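Local coordinates for uncharacterized protein (Corynebacterium diphtheriae, PDB 3V7B) that is of unknown function but belongs to the DUF2020 family, grouped with Mog1p/PsbP-like proteins, and packs helices against an antiparallel sheet, at residues V85-A89 and A90-T94; K137-L140 and M141-A145; E99-D102 and G103-G106. All blocks are in the same frame, centred on the assembly; numbering follows the deposited sequence. Where two conformers were deposited one is given.

Interaction 1. Residues V85-A89 and A90-T94; sequences VVDWA and APIDT
Val86 and Ala90 close the last full turn of helix 79-89: the amide N of Ala90 donates to Val86 O at 2.8 Å, with an N-H...O angle of 142°. Ala90 then leaves the helical conformation, and the next residue, Pro91, has no N-H with which to continue the ladder toward Asp87 O. A weaker interaction takes the place of that bond. The CA-H of Pro91 faces the carbonyl oxygen of Asp87, CA to O 3.3 Å, so the oxygen meets a polarised C-H where an amide would otherwise stand. The non-helical backbone of Ala90 (psi 83°) is one that a residue before proline readily adopts, since proline disfavours helical angles there.

Van der Waals contacts of carbon against carbonyl oxygen follow the same change of direction. The CD atom of the Pro91 ring rests 3.6 Å from Ala89 O, while CG of the same ring reaches Trp88 O at 3.9 Å, laying the ring across the carbonyl end of the helix. The small CB of Ala90 lies 3.6 Å from Val86 O. Ile92, with CG1 beside its backbone N (chi1 -69°), swings its terminal methyl back toward the helix, and CD1 approaches the carboxylate oxygen Asp87 OD1 to 3.8 Å as the two chains lie aslant.

Apolar packing joins Ala90, Val86 and Ala89 to Ala118 of strand 114-121. Trp88 turns another way and meets Phe12 edge-to-face.

Together these features make a helix C-terminus ended by a proline just beyond the last turn, where the chain departs toward strand 96-98.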
loop_
_atom_site.group_PDB
_atom_site.type_symbol
_atom_site.label_atom_id
_atom_site.label_comp_id
_atom_site.label_asym_id
_atom_site.label_seq_id
_atom_site.Cartn_x
_atom_site.Cartn_y
_atom_site.Cartn_z
ATOM N N VAL A 85 -12.488 0.923 -2.667
ATOM C CA VAL A 85 -11.202 0.473 -2.069
ATOM C C VAL A 85 -10.632 1.566 -1.147
ATOM O O VAL A 85 -10.351 1.343 0.035
ATOM C CB VAL A 85 -10.129 0.151 -3.144
ATOM C CG1 VAL A 85 -8.783 -0.209 -2.487
ATOM C CG2 VAL A 85 -10.601 -1.032 -4.025
ATOM N N VAL A 86 -10.510 2.762 -1.689
ATOM C CA VAL A 86 -9.947 3.845 -0.950
ATOM C C VAL A 86 -10.782 4.167 0.325
ATOM O O VAL A 86 -10.224 4.355 1.390
ATOM C CB VAL A 86 -9.747 5.074 -1.850
ATOM C CG1 VAL A 86 -9.426 6.289 -1.005
ATOM C CG2 VAL A 86 -8.643 4.866 -2.908
ATOM N N ASP A 87 -12.123 4.183 0.196
ATOM C CA ASP A 87 -12.998 4.456 1.315
ATOM C C ASP A 87 -12.972 3.320 2.311
ATOM O O ASP A 87 -13.136 3.537 3.518
ATOM C CB ASP A 87 -14.459 4.693 0.820
ATOM C CG ASP A 87 -14.622 5.972 0.085
ATOM O OD1 ASP A 87 -13.617 6.740 -0.068
ATOM O OD2 ASP A 87 -15.794 6.243 -0.318
ATOM N N TRP A 88 -12.758 2.103 1.858
ATOM C CA TRP A 88 -12.600 0.983 2.806
ATOM C C TRP A 88 -11.319 1.101 3.614
ATOM O O TRP A 88 -11.371 1.042 4.860
ATOM C CB TRP A 88 -12.670 -0.309 2.025
ATOM C CG TRP A 88 -12.056 -1.504 2.676
ATOM C CD1 TRP A 88 -12.559 -2.265 3.727
ATOM C CD2 TRP A 88 -10.759 -2.131 2.320
ATOM N NE1 TRP A 88 -11.665 -3.288 4.065
ATOM C CE2 TRP A 88 -10.581 -3.269 3.246
ATOM C CE3 TRP A 88 -9.778 -1.882 1.359
ATOM C CZ2 TRP A 88 -9.462 -4.091 3.189
ATOM C CZ3 TRP A 88 -8.653 -2.690 1.332
ATOM C CH2 TRP A 88 -8.508 -3.780 2.217
ATOM N N ALA A 89 -10.196 1.399 2.927
ATOM C CA ALA A 89 -8.879 1.481 3.578
ATOM C C ALA A 89 -8.757 2.718 4.483
ATOM O O ALA A 89 -8.114 2.664 5.520
ATOM C CB ALA A 89 -7.769 1.491 2.561
ATOM N N ALA A 90 -9.413 3.815 4.059
ATOM C CA ALA A 90 -9.321 5.152 4.687
ATOM C C ALA A 90 -10.722 5.723 4.814
ATOM O O ALA A 90 -11.130 6.519 3.991
ATOM C CB ALA A 90 -8.355 6.103 3.922
ATOM N N PRO A 91 -11.440 5.330 5.882
ATOM C CA PRO A 91 -12.883 5.721 5.964
ATOM C C PRO A 91 -13.059 7.241 6.074
ATOM O O PRO A 91 -12.260 7.916 6.737
ATOM C CB PRO A 91 -13.394 4.998 7.233
ATOM C CG PRO A 91 -12.457 3.824 7.394
ATOM C CD PRO A 91 -11.090 4.271 6.867
ATOM N N ILE A 92 -14.180 7.708 5.525
ATOM C CA ILE A 92 -14.462 9.112 5.292
ATOM C C ILE A 92 -14.478 9.787 6.638
ATOM O O ILE A 92 -13.910 10.862 6.749
ATOM C CB ILE A 92 -15.825 9.338 4.610
ATOM C CG1 ILE A 92 -15.837 8.841 3.165
ATOM C CG2 ILE A 92 -16.190 10.824 4.590
ATOM C CD1 ILE A 92 -14.826 9.517 2.286
ATOM N N ASP A 93 -14.998 9.136 7.675
ATOM C CA ASP A 93 -15.083 9.831 8.971
ATOM C C ASP A 93 -13.959 9.666 9.934
ATOM O O ASP A 93 -14.027 10.179 11.075
ATOM C CB ASP A 93 -16.385 9.451 9.675
ATOM C CG ASP A 93 -16.524 7.961 9.920
ATOM O OD1 ASP A 93 -15.479 7.273 9.908
ATOM O OD2 ASP A 93 -17.683 7.507 10.109
ATOM N N THR A 94 -12.911 8.954 9.541
ATOM C CA THR A 94 -11.819 8.658 10.444
ATOM C C THR A 94 -10.473 9.053 9.868
ATOM O O THR A 94 -9.462 8.797 10.480
ATOM C CB THR A 94 -11.767 7.143 10.853
ATOM O OG1 THR A 94 -11.610 6.293 9.684
ATOM C CG2 THR A 94 -12.963 6.752 11.643
#

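Interaction 2. Residues K137-L140 and M141-A145; sequences KAEL and MAKEA
Glu139 and Lys143 stand one turn apart on helix 135-149, side by side and pointing the same way, and they touch through their aliphatic parts: Glu139 CG lies 4.0 Å from Lys143 CD. The Lys143 chain also passes over the backbone of the preceding turn, its CG 3.3 Å from Glu139 O. Its bends farther out carry NZ off, leaving it 5.9 Å from Glu139 OE2, too far for a salt bridge in this conformer. Met141 curls back over the same preceding turn. It is present as selenomethionine, and its chi3 of -76° folds the terminal methyl toward the backbone, placing CE 3.5 Å from Lys137 O. Glu144 CB similarly sits over Leu140 O.

Beneath the side chains runs the regular ladder that sets this spacing. Met141 N, Ala142 N, Lys143 N and Glu144 N donate to the carbonyls of Lys137, Ala138, Glu139 and Leu140; the bond from Lys143 N to Glu139 O measures 3.0 Å, with an N-H...O angle of 171°.

The next shell accords with the residue types. Ala138 and Ala142 share one side of the helix, and their small side chains allow it close to Tyr117 and Val128 of the sheet. The flexible Met141 fills the join between Val128 and Trp35 of helix 33-40, while Lys137 reaches out to hydrogen-bond Asn40 O.

Glu139 is extended beyond CG, which brings OE1 into a salt bridge with Arg108, while OE2 lies near the carboxylate of Glu100. Arg108 probably offsets the repulsion between the two carboxylates, whose closeness may raise the proton affinity of one of them.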
loop_
_atom_site.group_PDB
_atom_site.type_symbol
_atom_site.label_atom_id
_atom_site.label_comp_id
_atom_site.label_asym_id
_atom_site.label_seq_id
_atom_site.Cartn_x
_atom_site.Cartn_y
_atom_site.Cartn_z
ATOM N N LYS A 137 5.039 8.581 6.653
ATOM C CA LYS A 137 5.809 7.438 6.173
ATOM C C LYS A 137 5.099 6.665 5.040
ATOM O O LYS A 137 5.686 6.354 4.000
ATOM C CB LYS A 137 6.200 6.537 7.341
ATOM C CG LYS A 137 7.270 7.202 8.201
ATOM C CD LYS A 137 7.483 6.416 9.502
ATOM C CE LYS A 137 8.568 7.028 10.382
ATOM N NZ LYS A 137 8.977 6.073 11.503
ATOM N N ALA A 138 3.817 6.436 5.248
ATOM C CA ALA A 138 2.919 5.792 4.321
ATOM C C ALA A 138 2.762 6.666 3.074
ATOM O O ALA A 138 2.762 6.171 1.914
ATOM C CB ALA A 138 1.556 5.547 4.985
ATOM N N GLU A 139 2.668 7.957 3.283
ATOM C CA GLU A 139 2.547 8.902 2.158
ATOM C C GLU A 139 3.777 8.872 1.257
ATOM O O GLU A 139 3.665 8.860 0.074
ATOM C CB GLU A 139 2.323 10.292 2.691
ATOM C CG GLU A 139 2.288 11.347 1.618
ATOM C CD GLU A 139 1.892 12.711 2.193
ATOM O OE1 GLU A 139 1.129 12.755 3.187
ATOM O OE2 GLU A 139 2.332 13.706 1.617
ATOM N N LEU A 140 4.962 8.823 1.843
ATOM C CA LEU A 140 6.231 8.784 1.069
ATOM C C LEU A 140 6.362 7.523 0.268
ATOM O O LEU A 140 6.755 7.552 -0.900
ATOM C CB LEU A 140 7.427 8.901 2.006
ATOM C CG LEU A 140 7.683 10.246 2.695
ATOM C CD1 LEU A 140 8.739 10.137 3.822
ATOM C CD2 LEU A 140 8.080 11.275 1.626
HETATM N N MSE A 141 5.964 6.415 0.894
HETATM C CA MSE A 141 5.953 5.150 0.198
HETATM C C MSE A 141 4.943 5.118 -0.962
HETATM O O MSE A 141 5.244 4.609 -2.024
HETATM C CB MSE A 141 5.740 4.002 1.235
HETATM C CG MSE A 141 6.930 3.781 2.107
HETATM SE SE MSE A 141 6.779 2.229 3.295
HETATM C CE MSE A 141 5.574 2.920 4.644
ATOM N N ALA A 142 3.733 5.617 -0.741
ATOM C CA ALA A 142 2.738 5.651 -1.825
ATOM C C ALA A 142 3.221 6.483 -2.976
ATOM O O ALA A 142 3.105 6.077 -4.151
ATOM C CB ALA A 142 1.411 6.173 -1.355
ATOM N N LYS A 143 3.724 7.668 -2.692
ATOM C CA LYS A 143 4.257 8.547 -3.728
ATOM C C LYS A 143 5.389 7.922 -4.518
ATOM O O LYS A 143 5.430 8.027 -5.733
ATOM C CB LYS A 143 4.697 9.865 -3.109
ATOM C CG LYS A 143 3.508 10.675 -2.630
ATOM C CD LYS A 143 3.960 11.994 -1.966
ATOM C CE LYS A 143 4.122 13.090 -3.005
ATOM N NZ LYS A 143 5.552 13.346 -3.289
ATOM N N GLU A 144 6.275 7.227 -3.823
ATOM C CA GLU A 144 7.394 6.584 -4.461
ATOM C C GLU A 144 6.959 5.458 -5.353
ATOM O O GLU A 144 7.451 5.355 -6.497
ATOM C CB GLU A 144 8.386 6.080 -3.419
ATOM C CG GLU A 144 9.656 5.396 -3.947
ATOM C CD GLU A 144 10.462 6.218 -4.963
ATOM O OE1 GLU A 144 10.359 7.461 -4.988
ATOM O OE2 GLU A 144 11.190 5.574 -5.765
ATOM N N ALA A 145 6.003 4.647 -4.890
ATOM C CA ALA A 145 5.476 3.534 -5.713
ATOM C C ALA A 145 4.823 4.104 -6.959
ATOM O O ALA A 145 5.100 3.650 -8.082
ATOM C CB ALA A 145 4.458 2.668 -4.888
#

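Interaction 3. Residues E99-D102 and G103-G106; sequences EEPD and GWSG
Glu99 and Ser105 join the two arms of the loop by a hydrogen bond: Ser105 OG donates to Glu99 OE2 at 2.7 Å, meeting the oxygen on its syn side, 16° out of the carboxylate plane. The bend of Glu99 at chi2 (-68°) folds its carboxylate back to the opposite arm. A backbone bond from Trp104 N to Pro101 O, 3.0 Å long, closes the turn.

Two waters extend the polar network. One donates to both Glu99 OE2 and Gly106 O, so that this carboxylate oxygen receives two hydrogen bonds. The other sits inside the bend, accepting from Gly103 N and donating to the carbonyl oxygens of Glu99 and Trp104.

Apolar contact centres on Pro101, which follows a cis peptide bond. Its CG meets Trp104 CD1 at 3.6 Å, the two side chains set obliquely. The indole itself is buried against Val119, Val126 and Ile146, and the rigid proline also packs on Ile146.

A separate, edge-on contact brings the polar Pro101 O into the indole plane, 3.2 Å from Trp104 CD1.

Gly103 has a positive phi of 101°, at which a CB would collide with the preceding carbonyl oxygen; glycine fits this position. Residues Pro101 to Trp104 thus form a type II beta turn, with glycine at its third position, in the connection from edge strand 96-98 to its antiparallel neighbour 105-111.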
loop_
_atom_site.group_PDB
_atom_site.type_symbol
_atom_site.label_atom_id
_atom_site.label_comp_id
_atom_site.label_asym_id
_atom_site.label_seq_id
_atom_site.Cartn_x
_atom_site.Cartn_y
_atom_site.Cartn_z
ATOM N N GLU A 99 -4.291 14.144 -0.997
ATOM C CA GLU A 99 -4.445 14.608 -2.380
ATOM C C GLU A 99 -3.129 14.670 -3.117
ATOM O O GLU A 99 -2.983 15.501 -4.011
ATOM C CB GLU A 99 -5.090 15.989 -2.404
ATOM C CG GLU A 99 -6.476 16.037 -1.777
ATOM C CD GLU A 99 -7.549 15.276 -2.556
ATOM O OE1 GLU A 99 -7.645 15.500 -3.804
ATOM O OE2 GLU A 99 -8.300 14.466 -1.907
ATOM N N GLU A 100 -2.184 13.825 -2.749
ATOM C CA GLU A 100 -0.879 13.820 -3.412
ATOM C C GLU A 100 -0.584 12.350 -3.854
ATOM O O GLU A 100 -1.088 11.356 -3.259
ATOM C CB GLU A 100 0.222 14.497 -2.523
ATOM C CG GLU A 100 -0.092 15.964 -2.151
ATOM C CD GLU A 100 1.000 16.772 -1.385
ATOM O OE1 GLU A 100 0.802 18.039 -1.197
ATOM O OE2 GLU A 100 2.045 16.201 -0.954
ATOM N N PRO A 101 0.155 12.176 -4.941
ATOM C CA PRO A 101 0.602 13.189 -5.896
ATOM C C PRO A 101 -0.551 13.801 -6.720
ATOM O O PRO A 101 -1.708 13.334 -6.711
ATOM C CB PRO A 101 1.608 12.421 -6.776
ATOM C CG PRO A 101 1.288 10.985 -6.622
ATOM C CD PRO A 101 0.491 10.798 -5.377
ATOM N N ASP A 102 -0.248 14.861 -7.454
ATOM C CA ASP A 102 -1.302 15.573 -8.130
ATOM C C ASP A 102 -2.141 14.648 -9.054
ATOM O O ASP A 102 -1.633 13.805 -9.776
ATOM C CB ASP A 102 -0.739 16.850 -8.774
ATOM C CG ASP A 102 -0.525 17.977 -7.730
ATOM O OD1 ASP A 102 -0.333 17.668 -6.539
ATOM O OD2 ASP A 102 -0.580 19.171 -8.088
ATOM N N GLY A 103 -3.462 14.767 -8.922
ATOM C CA GLY A 103 -4.391 13.969 -9.696
ATOM C C GLY A 103 -4.950 12.806 -8.889
ATOM O O GLY A 103 -5.888 12.196 -9.355
ATOM N N TRP A 104 -4.419 12.565 -7.677
ATOM C CA TRP A 104 -4.841 11.448 -6.807
ATOM C C TRP A 104 -5.675 12.011 -5.678
ATOM O O TRP A 104 -5.431 13.145 -5.214
ATOM C CB TRP A 104 -3.657 10.676 -6.237
ATOM C CG TRP A 104 -2.858 9.980 -7.324
ATOM C CD1 TRP A 104 -1.955 10.559 -8.241
ATOM C CD2 TRP A 104 -2.924 8.579 -7.691
ATOM N NE1 TRP A 104 -1.487 9.626 -9.116
ATOM C CE2 TRP A 104 -2.024 8.404 -8.820
ATOM C CE3 TRP A 104 -3.630 7.484 -7.220
ATOM C CZ2 TRP A 104 -1.853 7.200 -9.409
ATOM C CZ3 TRP A 104 -3.424 6.278 -7.817
ATOM C CH2 TRP A 104 -2.556 6.139 -8.893
ATOM N N SER A 105 -6.556 11.174 -5.140
ATOM C CA SER A 105 -7.474 11.577 -4.065
ATOM C C SER A 105 -7.820 10.419 -3.163
ATOM O O SER A 105 -8.127 9.359 -3.615
ATOM C CB SER A 105 -8.787 12.066 -4.664
ATOM O OG SER A 105 -9.537 12.810 -3.719
ATOM N N GLY A 106 -7.911 10.653 -1.889
ATOM C CA GLY A 106 -8.311 9.607 -0.993
ATOM C C GLY A 106 -8.154 10.127 0.446
ATOM O O GLY A 106 -8.500 11.285 0.676
HETATM O O HOH W 1 -10.097 13.295 -0.249
HETATM O O HOH W 2 -4.433 15.745 -6.422
#

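Along the chain the order is interaction 1, interaction 3, interaction 2. Interaction 1 ends helix 79-89 and leads into edge strand 96-98; interaction 3 turns the chain back into strand 105-111; interaction 2 lies on the final helix, 135-149. Interactions 1 and 2 have centres about 17 Å apart and do not touch, their helices covering opposite faces of the antiparallel sheet. Interaction 3 touches both: Val86 CG1 packs 3.5 Å from Gly106 CA, and Lys143 CG lies 4.1 Å from Pro101 CD. The loop and the start of strand 105-111 thus lie between the two helices, Gly106 touching the first and Pro101 the second.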